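Local coordinates for protein phosphodiesterase (Salpingoeca rosetta, PDB 7CJ3) that carries retinal covalently bound inside the membrane-embedded helical bundle of its bacteriorhodopsin-like transmembrane domain, at residues B[50-55]-B[125-130]; B[56-61]-B[248-253]; B[66-71]-B[260-265]; B[115-120]-B[173-178]. One frame throughout, in Å; residues are numbered along the deposited sequence.

Contact 1 of 4, residues B[50-55]-B[125-130]; sequences RVFAKF and PVWLMR
Val51, near the end of helix 45-54, faces Pro125 of the short strand 125-126 with their CA atoms 7.8 Å apart, and the chain after Pro125 turns through Trp127, the N-cap residue, into helix 128-149. Val51 does most of the reaching from the helix: its CG1, anti to the backbone N (chi1 161°), lies 3.7 Å from Trp127 CH2 and rests against Pro125 CG at 4.0 Å. Valine and indole approach from opposite directions, and the methyl meets the six-membered ring at CH2 and CZ2. The next residue, Phe52, brings its CZ to 4.2 Å from the same Trp127 CH2. Those two rings lie nearly parallel, with planes at 12°, but they are slid so far apart, 5.9 Å between the Phe52 ring centroid and that of the Trp127 six-membered ring, that they barely overlap. Phe55, the first residue to leave the helix, adds its CE2 at 4.1 Å from Pro125 CD, while Lys54 lays its CD over one face of the Phe55 ring. Trp127 is held from other directions too: Tyr62 meets it edge-to-face, Phe116 packs on it, and its NE1 is hydrogen-bonded. Everything that meets across this contact is carbon, so the short helix 45-54 is joined to the start of helix 128-149 by apolar and aromatic packing, with shape rather than polar pairing setting the fit.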
# COMPACT_ATOMS: atom_id res chain seq x y z
N ARG B 50 -27.57 -7.52 2.23
CA ARG B 50 -27.94 -7.19 3.64
C ARG B 50 -26.68 -7.07 4.52
O ARG B 50 -26.68 -6.20 5.43
CB ARG B 50 -28.94 -8.19 4.21
CG ARG B 50 -30.34 -8.05 3.63
CD ARG B 50 -31.42 -7.86 4.68
NE ARG B 50 -32.70 -7.70 3.99
CZ ARG B 50 -33.37 -8.67 3.38
NH1 ARG B 50 -32.91 -9.91 3.38
NH2 ARG B 50 -34.51 -8.40 2.77
N VAL B 51 -25.66 -7.89 4.26
CA VAL B 51 -24.38 -7.88 5.02
C VAL B 51 -23.69 -6.54 4.77
O VAL B 51 -23.29 -5.89 5.77
CB VAL B 51 -23.46 -9.06 4.66
CG1 VAL B 51 -22.02 -8.80 5.07
CG2 VAL B 51 -23.95 -10.34 5.33
N PHE B 52 -23.58 -6.15 3.50
CA PHE B 52 -22.88 -4.91 3.06
C PHE B 52 -23.75 -3.69 3.40
O PHE B 52 -23.18 -2.61 3.50
CB PHE B 52 -22.48 -5.00 1.58
CG PHE B 52 -21.33 -5.95 1.30
CD1 PHE B 52 -20.08 -5.75 1.89
CD2 PHE B 52 -21.48 -7.02 0.44
CE1 PHE B 52 -19.04 -6.63 1.64
CE2 PHE B 52 -20.43 -7.89 0.17
CZ PHE B 52 -19.21 -7.70 0.78
N ALA B 53 -25.06 -3.85 3.61
CA ALA B 53 -25.97 -2.78 4.05
C ALA B 53 -25.88 -2.58 5.57
O ALA B 53 -26.00 -1.43 6.03
CB ALA B 53 -27.38 -3.07 3.62
N LYS B 54 -25.70 -3.65 6.35
CA LYS B 54 -25.57 -3.57 7.83
C LYS B 54 -24.18 -3.03 8.18
O LYS B 54 -24.01 -2.43 9.27
CB LYS B 54 -25.83 -4.95 8.44
CG LYS B 54 -25.84 -5.03 9.96
CD LYS B 54 -25.69 -6.43 10.53
CE LYS B 54 -25.97 -6.47 12.02
NZ LYS B 54 -27.42 -6.39 12.36
N PHE B 55 -23.20 -3.26 7.29
CA PHE B 55 -21.75 -3.02 7.51
C PHE B 55 -21.22 -2.27 6.29
O PHE B 55 -20.71 -2.91 5.35
CB PHE B 55 -21.02 -4.35 7.68
CG PHE B 55 -21.45 -5.22 8.85
CD1 PHE B 55 -21.62 -4.69 10.12
CD2 PHE B 55 -21.62 -6.59 8.68
CE1 PHE B 55 -21.97 -5.50 11.19
CE2 PHE B 55 -21.97 -7.40 9.75
CZ PHE B 55 -22.14 -6.85 11.01
N PRO B 125 -20.65 -12.74 9.53
CA PRO B 125 -20.22 -13.53 8.36
C PRO B 125 -18.79 -14.09 8.48
O PRO B 125 -17.93 -13.43 9.00
CB PRO B 125 -20.34 -12.55 7.18
CG PRO B 125 -20.38 -11.15 7.80
CD PRO B 125 -20.71 -11.29 9.27
N VAL B 126 -18.60 -15.31 8.00
CA VAL B 126 -17.31 -16.03 7.91
C VAL B 126 -16.92 -16.06 6.43
O VAL B 126 -17.51 -16.83 5.66
CB VAL B 126 -17.44 -17.45 8.48
CG1 VAL B 126 -16.09 -18.15 8.61
CG2 VAL B 126 -18.17 -17.44 9.81
N TRP B 127 -15.94 -15.24 6.04
CA TRP B 127 -15.52 -15.07 4.63
C TRP B 127 -14.62 -16.25 4.26
O TRP B 127 -13.41 -16.23 4.66
CB TRP B 127 -14.80 -13.75 4.46
CG TRP B 127 -15.60 -12.53 4.79
CD1 TRP B 127 -15.21 -11.51 5.62
CD2 TRP B 127 -16.87 -12.14 4.25
NE1 TRP B 127 -16.15 -10.52 5.63
CE2 TRP B 127 -17.19 -10.88 4.81
CE3 TRP B 127 -17.77 -12.70 3.33
CZ2 TRP B 127 -18.37 -10.20 4.51
CZ3 TRP B 127 -18.94 -12.03 3.05
CH2 TRP B 127 -19.23 -10.79 3.60
N LEU B 128 -15.17 -17.21 3.50
CA LEU B 128 -14.44 -18.44 3.07
C LEU B 128 -13.34 -18.07 2.07
O LEU B 128 -12.32 -18.80 1.96
CB LEU B 128 -15.48 -19.37 2.47
CG LEU B 128 -16.46 -19.98 3.49
CD1 LEU B 128 -17.72 -20.53 2.81
CD2 LEU B 128 -15.76 -21.07 4.30
N MET B 129 -13.50 -16.94 1.40
CA MET B 129 -12.50 -16.41 0.42
C MET B 129 -11.23 -15.96 1.17
O MET B 129 -10.13 -16.35 0.73
CB MET B 129 -13.07 -15.26 -0.41
CG MET B 129 -12.13 -14.76 -1.49
SD MET B 129 -11.77 -15.93 -2.80
CE MET B 129 -13.17 -15.54 -3.85
N ARG B 130 -11.36 -15.23 2.28
CA ARG B 130 -10.18 -14.88 3.12
C ARG B 130 -9.50 -16.17 3.58
O ARG B 130 -8.27 -16.29 3.34
CB ARG B 130 -10.52 -13.96 4.28
CG ARG B 130 -9.28 -13.42 4.99
CD ARG B 130 -9.57 -12.20 5.86
NE ARG B 130 -10.74 -12.41 6.71
CZ ARG B 130 -11.58 -11.46 7.12
NH1 ARG B 130 -11.37 -10.18 6.81
NH2 ARG B 130 -12.62 -11.78 7.86

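Contact 2 of 4, residues B[56-61]-B[248-253]; sequences SHLQSF and IDFQVG. With OLC ((2R)-2,3-dihydroxypropyl (9Z)-octadec-9-enoate), chain L; OLC ((2R)-2,3-dihydroxypropyl (9Z)-octadec-9-enoate), chain D.
In this bacteriorhodopsin-like bundle, the N-terminal ends of helix 58-81 and helix 250-277, the latter carrying the retinal lysine, come together beside the subunit interface. Leu58 and Gln251 are the nearest pair of the two backbones, with CA atoms 6.9 Å apart. Gln251 is the central side chain: extended beyond CG, it reaches to the chain leading into helix 58-81, and its amide lies beside His57, the imidazole and amide planes only 15° apart although the two side chains cross at about a right angle. The amide end also lies close to the backbone of Ser56 and His57. On one flank, Leu58 CD1 meets the edge of the Phe250 ring, in its plane, 3.9 Å from Phe250 CE2. Phe250 is swung out to this position by a chi1 of -172°, which sets CG opposite its own backbone N; its ring also meets that of Phe55. On the other flank Phe61 turns the edge of its ring to Gln251, CE2 standing 3.6 Å from the Gln251 carbonyl O. His57 O sits over one face of the Phe61 ring and the lipid OLC of chain L over the opposite face, while Ser60 of the second subunit packs against Phe61. The same lipid's glycerol head is anchored at the imidazole, where His57 NE2 and OLC O25 are hydrogen-bonded at 2.7 Å, near the ring plane.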
# COMPACT_ATOMS: atom_id res chain seq x y z
N SER B 56 -21.35 -0.93 6.30
CA SER B 56 -21.20 -0.07 5.11
C SER B 56 -19.73 0.20 4.77
O SER B 56 -19.48 0.72 3.68
CB SER B 56 -21.89 1.22 5.36
OG SER B 56 -22.48 1.13 6.62
N HIS B 57 -18.79 -0.13 5.65
CA HIS B 57 -17.35 0.20 5.45
C HIS B 57 -16.61 -0.96 4.79
O HIS B 57 -15.47 -0.74 4.34
CB HIS B 57 -16.73 0.68 6.77
CG HIS B 57 -17.54 1.74 7.43
ND1 HIS B 57 -17.84 2.96 6.82
CD2 HIS B 57 -18.24 1.71 8.59
CE1 HIS B 57 -18.64 3.66 7.59
NE2 HIS B 57 -18.88 2.94 8.70
N LEU B 58 -17.27 -2.12 4.67
CA LEU B 58 -16.62 -3.41 4.29
C LEU B 58 -16.10 -3.35 2.84
O LEU B 58 -14.94 -3.77 2.63
CB LEU B 58 -17.58 -4.57 4.56
CG LEU B 58 -17.77 -4.90 6.04
CD1 LEU B 58 -18.57 -6.18 6.24
CD2 LEU B 58 -16.44 -5.05 6.73
N GLN B 59 -16.86 -2.79 1.90
CA GLN B 59 -16.45 -2.71 0.46
C GLN B 59 -15.19 -1.83 0.38
O GLN B 59 -14.20 -2.20 -0.30
CB GLN B 59 -17.66 -2.22 -0.36
CG GLN B 59 -17.47 -2.08 -1.86
CD GLN B 59 -18.74 -1.55 -2.49
OE1 GLN B 59 -19.78 -1.42 -1.80
NE2 GLN B 59 -18.67 -1.26 -3.78
N SER B 60 -15.17 -0.73 1.11
CA SER B 60 -14.04 0.23 1.13
C SER B 60 -12.79 -0.48 1.60
O SER B 60 -11.75 -0.29 0.98
CB SER B 60 -14.35 1.38 2.04
OG SER B 60 -15.36 2.21 1.50
N PHE B 61 -12.91 -1.24 2.70
CA PHE B 61 -11.79 -1.97 3.34
C PHE B 61 -11.16 -2.93 2.33
O PHE B 61 -9.95 -2.84 2.08
CB PHE B 61 -12.28 -2.68 4.59
CG PHE B 61 -12.75 -1.81 5.72
CD1 PHE B 61 -12.60 -0.43 5.69
CD2 PHE B 61 -13.29 -2.39 6.86
CE1 PHE B 61 -13.06 0.36 6.75
CE2 PHE B 61 -13.73 -1.60 7.92
CZ PHE B 61 -13.61 -0.23 7.86
N ILE B 248 -14.81 -6.30 20.54
CA ILE B 248 -14.81 -5.43 19.32
C ILE B 248 -16.00 -5.87 18.46
O ILE B 248 -16.35 -7.05 18.53
CB ILE B 248 -13.48 -5.53 18.54
CG1 ILE B 248 -13.18 -6.94 18.04
CG2 ILE B 248 -12.32 -5.02 19.39
CD1 ILE B 248 -11.96 -7.03 17.17
N ASP B 249 -16.60 -4.95 17.69
CA ASP B 249 -17.64 -5.27 16.67
C ASP B 249 -16.96 -5.81 15.40
O ASP B 249 -15.71 -5.84 15.30
CB ASP B 249 -18.56 -4.08 16.39
CG ASP B 249 -17.93 -2.84 15.74
OD1 ASP B 249 -17.22 -2.15 16.43
OD2 ASP B 249 -18.21 -2.56 14.53
N PHE B 250 -17.76 -6.23 14.43
CA PHE B 250 -17.33 -6.98 13.23
C PHE B 250 -16.39 -6.13 12.38
O PHE B 250 -15.24 -6.61 12.07
CB PHE B 250 -18.55 -7.41 12.42
CG PHE B 250 -18.15 -8.35 11.32
CD1 PHE B 250 -17.57 -9.57 11.63
CD2 PHE B 250 -18.30 -7.97 9.99
CE1 PHE B 250 -17.16 -10.41 10.61
CE2 PHE B 250 -17.89 -8.82 8.97
CZ PHE B 250 -17.32 -10.04 9.29
N GLN B 251 -16.87 -4.92 12.03
CA GLN B 251 -16.19 -3.93 11.16
C GLN B 251 -14.81 -3.55 11.73
O GLN B 251 -13.84 -3.51 10.95
CB GLN B 251 -17.07 -2.71 10.92
CG GLN B 251 -18.34 -3.02 10.17
CD GLN B 251 -19.00 -1.84 9.48
OE1 GLN B 251 -19.79 -1.12 10.07
NE2 GLN B 251 -18.69 -1.65 8.22
N VAL B 252 -14.70 -3.30 13.04
CA VAL B 252 -13.37 -2.99 13.67
C VAL B 252 -12.43 -4.17 13.43
O VAL B 252 -11.30 -3.93 13.02
CB VAL B 252 -13.52 -2.62 15.17
CG1 VAL B 252 -12.19 -2.75 15.92
CG2 VAL B 252 -14.09 -1.20 15.36
N GLY B 253 -12.89 -5.41 13.64
CA GLY B 253 -12.12 -6.64 13.36
C GLY B 253 -11.69 -6.78 11.90
O GLY B 253 -10.52 -7.20 11.65
C18 OLC L . -1.90 -0.75 3.79
C10 OLC L . -8.69 -0.58 7.17
C9 OLC L . -8.43 0.37 8.09
C17 OLC L . -3.15 -1.53 3.37
C11 OLC L . -8.54 -0.39 5.68
C8 OLC L . -7.93 1.71 7.63
C24 OLC L . -18.66 5.54 10.96
C16 OLC L . -4.13 -0.55 2.86
C12 OLC L . -7.74 -1.56 5.25
C7 OLC L . -7.54 2.55 8.81
C15 OLC L . -4.67 0.27 4.04
C13 OLC L . -6.70 -1.20 4.24
C6 OLC L . -8.73 2.72 9.75
C14 OLC L . -5.60 -0.49 4.99
C5 OLC L . -9.96 3.39 9.19
C4 OLC L . -11.13 2.52 9.55
C3 OLC L . -12.43 3.25 9.21
C2 OLC L . -12.71 4.43 10.13
C21 OLC L . -16.29 5.25 11.43
C1 OLC L . -14.09 4.25 10.67
C22 OLC L . -17.27 5.41 10.29
O19 OLC L . -14.48 3.10 10.89
O25 OLC L . -19.73 5.15 10.08
O23 OLC L . -16.87 6.53 9.41
O20 OLC L . -14.96 5.41 10.93
C18 OLC D . -3.34 1.85 -1.86
C10 OLC D . -11.68 2.01 -2.58
C9 OLC D . -12.30 1.39 -3.60
C17 OLC D . -4.29 2.45 -0.86
C11 OLC D . -10.40 2.82 -2.70
C8 OLC D . -13.60 0.68 -3.26
C16 OLC D . -5.70 2.55 -1.41
C12 OLC D . -10.31 3.91 -1.61
C7 OLC D . -14.65 1.69 -2.72
C15 OLC D . -6.45 3.76 -0.89
C13 OLC D . -9.01 3.86 -0.81
C6 OLC D . -16.12 1.27 -2.93
C14 OLC D . -7.74 4.01 -1.63
C5 OLC D . -17.13 1.85 -1.91

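Contact 3 of 4, residues B[66-71]-B[260-265]; sequences SVAFAF and ADYAAK. With RET (retinal), chain K; OLC ((2R)-2,3-dihydroxypropyl (9Z)-octadec-9-enoate), chain L; OLC ((2R)-2,3-dihydroxypropyl (9Z)-octadec-9-enoate), chain D.
Helices 58-81 and 250-277 of the bacteriorhodopsin-like bundle run side by side here, their local axes 10.6 Å apart at closest approach and only 10° from parallel, with the retinal-bearing Lys265 on the second. Ser66 faces the bundle rather than this partner, its OG hydrogen-bonded to the Cys103 carbonyl O of helix 86-111. Val67 lies on the lipid side, CG1 against an OLC chain and its side chain packing on Val259 of the second subunit. Ala68 makes the first touch: its CB is 3.6 Å from Tyr262 CE1. Phe69 then reaches across to helix 250-277. Tyr262 presents the edge of its ring to the face of Phe69 in a T-shaped pair, CD1 over the ring centre, with centroids 5.4 Å apart and planes at 79°. A chi1 of -179° extends Tyr262 across toward helix 58-81, where an OLC tail lies over one face of its ring. At its far end Phe69 CZ approaches Tyr262 CA, while CE1 lies 3.7 Å from Lys265 CD, the ring and the lysine chain crossing at about a right angle. Phe71 turns outward and meets Tyr262 of the second subunit edge-to-face, so this helix pair also belongs to the dimer interface. Asp261, whose backbone C lies at the edge of the Phe69 ring, is hydrogen-bonded to Tyr106 through OD2. Its other carboxylate oxygen, OD1, forms a salt bridge with Lys265 NZ at 2.8 Å, and that same nitrogen, brought round by a bend at chi4 (68°), is covalently joined to retinal C15.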
# COMPACT_ATOMS: atom_id res chain seq x y z
N SER B 66 -7.15 -4.21 -1.67
CA SER B 66 -6.92 -4.84 -3.00
C SER B 66 -5.92 -4.00 -3.78
O SER B 66 -4.90 -4.57 -4.25
CB SER B 66 -8.17 -5.07 -3.78
OG SER B 66 -7.85 -5.97 -4.81
N VAL B 67 -6.19 -2.70 -3.83
CA VAL B 67 -5.29 -1.74 -4.52
C VAL B 67 -3.89 -1.88 -3.90
O VAL B 67 -2.89 -1.96 -4.69
CB VAL B 67 -5.85 -0.31 -4.42
CG1 VAL B 67 -4.86 0.70 -4.97
CG2 VAL B 67 -7.19 -0.19 -5.12
N ALA B 68 -3.81 -1.95 -2.57
CA ALA B 68 -2.51 -2.00 -1.86
C ALA B 68 -1.71 -3.22 -2.35
O ALA B 68 -0.57 -3.06 -2.80
CB ALA B 68 -2.73 -2.04 -0.38
N PHE B 69 -2.29 -4.41 -2.29
CA PHE B 69 -1.62 -5.64 -2.80
C PHE B 69 -1.24 -5.54 -4.29
O PHE B 69 -0.19 -6.01 -4.69
CB PHE B 69 -2.51 -6.85 -2.54
CG PHE B 69 -2.35 -7.38 -1.15
CD1 PHE B 69 -1.19 -8.01 -0.78
CD2 PHE B 69 -3.37 -7.24 -0.22
CE1 PHE B 69 -1.05 -8.54 0.50
CE2 PHE B 69 -3.23 -7.77 1.05
CZ PHE B 69 -2.08 -8.43 1.40
N ALA B 70 -2.09 -4.94 -5.13
CA ALA B 70 -1.75 -4.70 -6.54
C ALA B 70 -0.38 -4.02 -6.63
O ALA B 70 0.51 -4.58 -7.31
CB ALA B 70 -2.84 -3.91 -7.22
N PHE B 71 -0.20 -2.88 -5.96
CA PHE B 71 1.08 -2.11 -5.90
C PHE B 71 2.18 -2.96 -5.25
O PHE B 71 3.33 -2.89 -5.75
CB PHE B 71 0.91 -0.76 -5.19
CG PHE B 71 0.30 0.29 -6.10
CD1 PHE B 71 1.05 0.93 -7.07
CD2 PHE B 71 -1.05 0.60 -6.01
CE1 PHE B 71 0.47 1.84 -7.93
CE2 PHE B 71 -1.63 1.50 -6.88
CZ PHE B 71 -0.87 2.13 -7.84
N ALA B 260 -3.41 -6.20 8.97
CA ALA B 260 -2.59 -7.39 9.34
C ALA B 260 -2.19 -8.18 8.09
O ALA B 260 -0.97 -8.47 7.90
CB ALA B 260 -3.38 -8.28 10.26
N ASP B 261 -3.18 -8.54 7.28
CA ASP B 261 -2.93 -9.34 6.05
C ASP B 261 -1.84 -8.64 5.23
O ASP B 261 -0.80 -9.27 4.96
CB ASP B 261 -4.19 -9.53 5.23
CG ASP B 261 -4.14 -10.76 4.34
OD1 ASP B 261 -3.04 -11.33 4.18
OD2 ASP B 261 -5.20 -11.16 3.83
N TYR B 262 -2.08 -7.37 4.91
CA TYR B 262 -1.17 -6.52 4.11
C TYR B 262 0.20 -6.47 4.79
O TYR B 262 1.21 -6.76 4.12
CB TYR B 262 -1.76 -5.12 3.93
CG TYR B 262 -0.85 -4.25 3.10
CD1 TYR B 262 -0.67 -4.49 1.74
CD2 TYR B 262 -0.11 -3.23 3.67
CE1 TYR B 262 0.19 -3.71 0.98
CE2 TYR B 262 0.73 -2.44 2.92
CZ TYR B 262 0.90 -2.69 1.57
OH TYR B 262 1.75 -1.92 0.83
N ALA B 263 0.21 -6.12 6.09
CA ALA B 263 1.43 -5.98 6.90
C ALA B 263 2.23 -7.28 6.82
O ALA B 263 3.42 -7.21 6.47
CB ALA B 263 1.07 -5.66 8.33
N ALA B 264 1.60 -8.43 7.10
CA ALA B 264 2.29 -9.74 7.15
C ALA B 264 3.07 -9.96 5.85
O ALA B 264 4.24 -10.41 5.94
CB ALA B 264 1.29 -10.85 7.36
N LYS B 265 2.45 -9.65 4.71
CA LYS B 265 3.01 -9.96 3.37
C LYS B 265 4.03 -8.89 2.95
O LYS B 265 5.15 -9.29 2.60
CB LYS B 265 1.87 -10.17 2.37
CG LYS B 265 0.96 -11.30 2.85
CD LYS B 265 0.07 -11.86 1.78
CE LYS B 265 -0.42 -13.26 2.06
NZ LYS B 265 -1.36 -13.29 3.20
C1 RET K . -7.14 -18.23 13.00
C2 RET K . -8.13 -19.10 13.78
C3 RET K . -7.98 -19.03 15.24
C4 RET K . -6.57 -19.41 15.65
C5 RET K . -5.48 -18.97 14.71
C6 RET K . -5.72 -18.31 13.55
C7 RET K . -4.58 -17.74 12.82
C8 RET K . -4.55 -17.15 11.55
C9 RET K . -3.41 -16.81 10.77
C10 RET K . -3.52 -16.26 9.47
C11 RET K . -2.52 -15.71 8.66
C12 RET K . -2.61 -15.06 7.44
C13 RET K . -1.56 -14.57 6.64
C14 RET K . -1.82 -14.03 5.39
C15 RET K . -0.88 -13.97 4.27
C16 RET K . -7.21 -18.76 11.56
C17 RET K . -7.65 -16.78 13.03
C18 RET K . -4.11 -19.36 15.22
C19 RET K . -2.02 -17.00 11.29
C20 RET K . -0.17 -14.62 7.20
C18 OLC L . -1.90 -0.75 3.79
C10 OLC L . -8.69 -0.58 7.17
C9 OLC L . -8.43 0.37 8.09
C17 OLC L . -3.15 -1.53 3.37
C11 OLC L . -8.54 -0.39 5.68
C8 OLC L . -7.93 1.71 7.63
C24 OLC L . -18.66 5.54 10.96
C16 OLC L . -4.13 -0.55 2.86
C12 OLC L . -7.74 -1.56 5.25
C7 OLC L . -7.54 2.55 8.81
C15 OLC L . -4.67 0.27 4.04
C13 OLC L . -6.70 -1.20 4.24
C6 OLC L . -8.73 2.72 9.75
C14 OLC L . -5.60 -0.49 4.99
C5 OLC L . -9.96 3.39 9.19
C4 OLC L . -11.13 2.52 9.55
C3 OLC L . -12.43 3.25 9.21
C2 OLC L . -12.71 4.43 10.13
C21 OLC L . -16.29 5.25 11.43
C1 OLC L . -14.09 4.25 10.67
C22 OLC L . -17.27 5.41 10.29
O19 OLC L . -14.48 3.10 10.89
O25 OLC L . -19.73 5.15 10.08
O23 OLC L . -16.87 6.53 9.41
O20 OLC L . -14.96 5.41 10.93
C18 OLC D . -3.34 1.85 -1.86
C10 OLC D . -11.68 2.01 -2.58
C9 OLC D . -12.30 1.39 -3.60
C17 OLC D . -4.29 2.45 -0.86
C11 OLC D . -10.40 2.82 -2.70
C8 OLC D . -13.60 0.68 -3.26
C16 OLC D . -5.70 2.55 -1.41
C12 OLC D . -10.31 3.91 -1.61
C7 OLC D . -14.65 1.69 -2.72
C15 OLC D . -6.45 3.76 -0.89
C13 OLC D . -9.01 3.86 -0.81
C6 OLC D . -16.12 1.27 -2.93
C14 OLC D . -7.74 4.01 -1.63
C5 OLC D . -17.13 1.85 -1.91

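Contact 4 of 4, residues B[115-120]-B[173-178]; sequences YFLVDS and SSILPS
Ser120 supplies two hydrogen bonds to the loop that links helix 153-173 to helix 178-207. Its backbone N donates to Ser174 O at 3.0 Å, a fairly straight bond with an N-H...O angle of 157°. Its hydroxyl, set beside the backbone N by a chi1 of -40°, donates to Leu176 O at 2.7 Å, from well above the plane of that carbonyl. Ser174 O takes a second, weaker approach from the preceding residue, Asp119 CA, in a CA-H...O contact. The accepting carbonyls belong to the second and the last residue of the type I beta turn Ser173 to Leu176, so a single serine holds the turn at two points, the second just before Pro177, the N-cap residue of the next helix. Asp119 points its carboxylate back at its own chain instead, where OD1 receives the backbone N-H groups of Gln122 and Asn124 and so shapes the bend before strand 125-126. Ser174 OG is hydrogen-bonded to the Gly170 carbonyl, at the end of the helix that leads into the turn. Around these bonds lies a small apolar contact: Ile175 CG2 rests 3.8 Å from Leu117 CB, the leucine and isoleucine side chains crossing at a slant. The same methyl also lies 3.8 Å from the polar Val118 O. Leu117 is also tied to Val126 by strand pairing, and its side chain packs on Leu128. Two directed hydrogen bonds to backbone carbonyls thus combine with the packing of Ile175 on Leu117 to join the loop to strand 117-118 at the surface.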
# COMPACT_ATOMS: atom_id res chain seq x y z
N TYR B 115 -20.58 -16.72 -1.47
CA TYR B 115 -21.10 -17.62 -0.41
C TYR B 115 -20.21 -17.46 0.82
O TYR B 115 -18.95 -17.40 0.68
CB TYR B 115 -21.08 -19.08 -0.89
CG TYR B 115 -21.54 -20.05 0.15
CD1 TYR B 115 -22.80 -19.94 0.73
CD2 TYR B 115 -20.71 -21.07 0.58
CE1 TYR B 115 -23.23 -20.83 1.69
CE2 TYR B 115 -21.13 -21.98 1.53
CZ TYR B 115 -22.39 -21.87 2.08
OH TYR B 115 -22.80 -22.78 3.01
N PHE B 116 -20.86 -17.39 1.98
CA PHE B 116 -20.25 -17.14 3.31
C PHE B 116 -21.07 -17.88 4.38
O PHE B 116 -22.26 -18.20 4.14
CB PHE B 116 -20.17 -15.63 3.57
CG PHE B 116 -21.50 -14.94 3.73
CD1 PHE B 116 -22.15 -14.41 2.64
CD2 PHE B 116 -22.10 -14.81 4.98
CE1 PHE B 116 -23.35 -13.72 2.79
CE2 PHE B 116 -23.31 -14.15 5.13
CZ PHE B 116 -23.93 -13.61 4.03
N LEU B 117 -20.43 -18.16 5.51
CA LEU B 117 -21.07 -18.82 6.67
C LEU B 117 -21.51 -17.73 7.64
O LEU B 117 -20.98 -16.62 7.53
CB LEU B 117 -20.08 -19.81 7.30
CG LEU B 117 -19.97 -21.18 6.62
CD1 LEU B 117 -20.22 -21.12 5.12
CD2 LEU B 117 -18.62 -21.82 6.87
N VAL B 118 -22.48 -18.04 8.50
CA VAL B 118 -22.87 -17.19 9.66
C VAL B 118 -22.37 -17.90 10.92
O VAL B 118 -22.66 -19.13 11.05
CB VAL B 118 -24.39 -16.94 9.64
CG1 VAL B 118 -24.84 -16.06 10.77
CG2 VAL B 118 -24.82 -16.34 8.32
N ASP B 119 -21.58 -17.20 11.75
CA ASP B 119 -20.88 -17.77 12.95
C ASP B 119 -21.91 -17.94 14.09
O ASP B 119 -22.96 -17.20 14.09
CB ASP B 119 -19.59 -17.02 13.28
CG ASP B 119 -19.69 -15.59 13.85
OD1 ASP B 119 -20.80 -15.11 14.17
OD2 ASP B 119 -18.60 -14.96 13.99
N SER B 120 -21.66 -18.94 14.97
CA SER B 120 -22.50 -19.36 16.12
C SER B 120 -22.52 -18.26 17.19
O SER B 120 -23.58 -18.07 17.82
CB SER B 120 -22.01 -20.64 16.75
OG SER B 120 -21.57 -21.59 15.77
N SER B 173 -14.43 -23.92 13.38
CA SER B 173 -14.73 -23.61 14.80
C SER B 173 -15.82 -22.54 14.87
O SER B 173 -16.55 -22.51 15.89
CB SER B 173 -13.48 -23.23 15.55
OG SER B 173 -13.21 -21.85 15.43
N SER B 174 -15.94 -21.70 13.84
CA SER B 174 -16.85 -20.53 13.82
C SER B 174 -18.30 -20.98 13.63
O SER B 174 -19.20 -20.13 13.84
CB SER B 174 -16.43 -19.55 12.76
OG SER B 174 -15.04 -19.37 12.77
N ILE B 175 -18.53 -22.25 13.24
CA ILE B 175 -19.88 -22.78 12.90
C ILE B 175 -20.20 -24.04 13.71
O ILE B 175 -21.12 -24.76 13.31
CB ILE B 175 -20.01 -23.05 11.39
CG1 ILE B 175 -18.96 -24.03 10.86
CG2 ILE B 175 -20.00 -21.74 10.62
CD1 ILE B 175 -19.47 -25.11 9.91
N LEU B 176 -19.46 -24.31 14.80
CA LEU B 176 -19.78 -25.40 15.77
C LEU B 176 -20.47 -24.76 16.98
O LEU B 176 -20.39 -23.54 17.16
CB LEU B 176 -18.49 -26.12 16.15
CG LEU B 176 -17.70 -26.70 14.99
CD1 LEU B 176 -16.33 -27.23 15.44
CD2 LEU B 176 -18.49 -27.77 14.27
N PRO B 177 -21.21 -25.55 17.82
CA PRO B 177 -21.62 -25.09 19.15
C PRO B 177 -20.44 -24.91 20.14
O PRO B 177 -19.34 -25.31 19.84
CB PRO B 177 -22.57 -26.18 19.67
CG PRO B 177 -22.87 -27.08 18.48
CD PRO B 177 -21.75 -26.88 17.49
N SER B 178 -20.75 -24.35 21.31
CA SER B 178 -19.80 -23.75 22.29
C SER B 178 -18.59 -24.63 22.61
O SER B 178 -17.48 -24.08 22.52
CB SER B 178 -20.54 -23.39 23.54
OG SER B 178 -21.50 -22.39 23.24

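How the contacts relate
Contacts 1, 2 and 4 gather at one end of the bundle, and contact 3 lies deeper, at the retinal. Contact 1 touches both neighbours: Phe55 CE2 is 3.7 Å from Phe250 CD2 of contact 2, and Val126 N probably hydrogen-bonds to Leu117 O of contact 4 at 2.8 Å, pairing strands 117-118 and 125-126. Contacts 2 and 3 repeat the pairing of helix 58-81 with helix 250-277, their centres about 17 Å apart, and both meet the second subunit and the same two lipids. Lys265 of contact 3 holds the retinal; the Phe250 and Trp127 side chains each stay about 12 Å from it, and that of Ser174 in contact 4 about 7 Å.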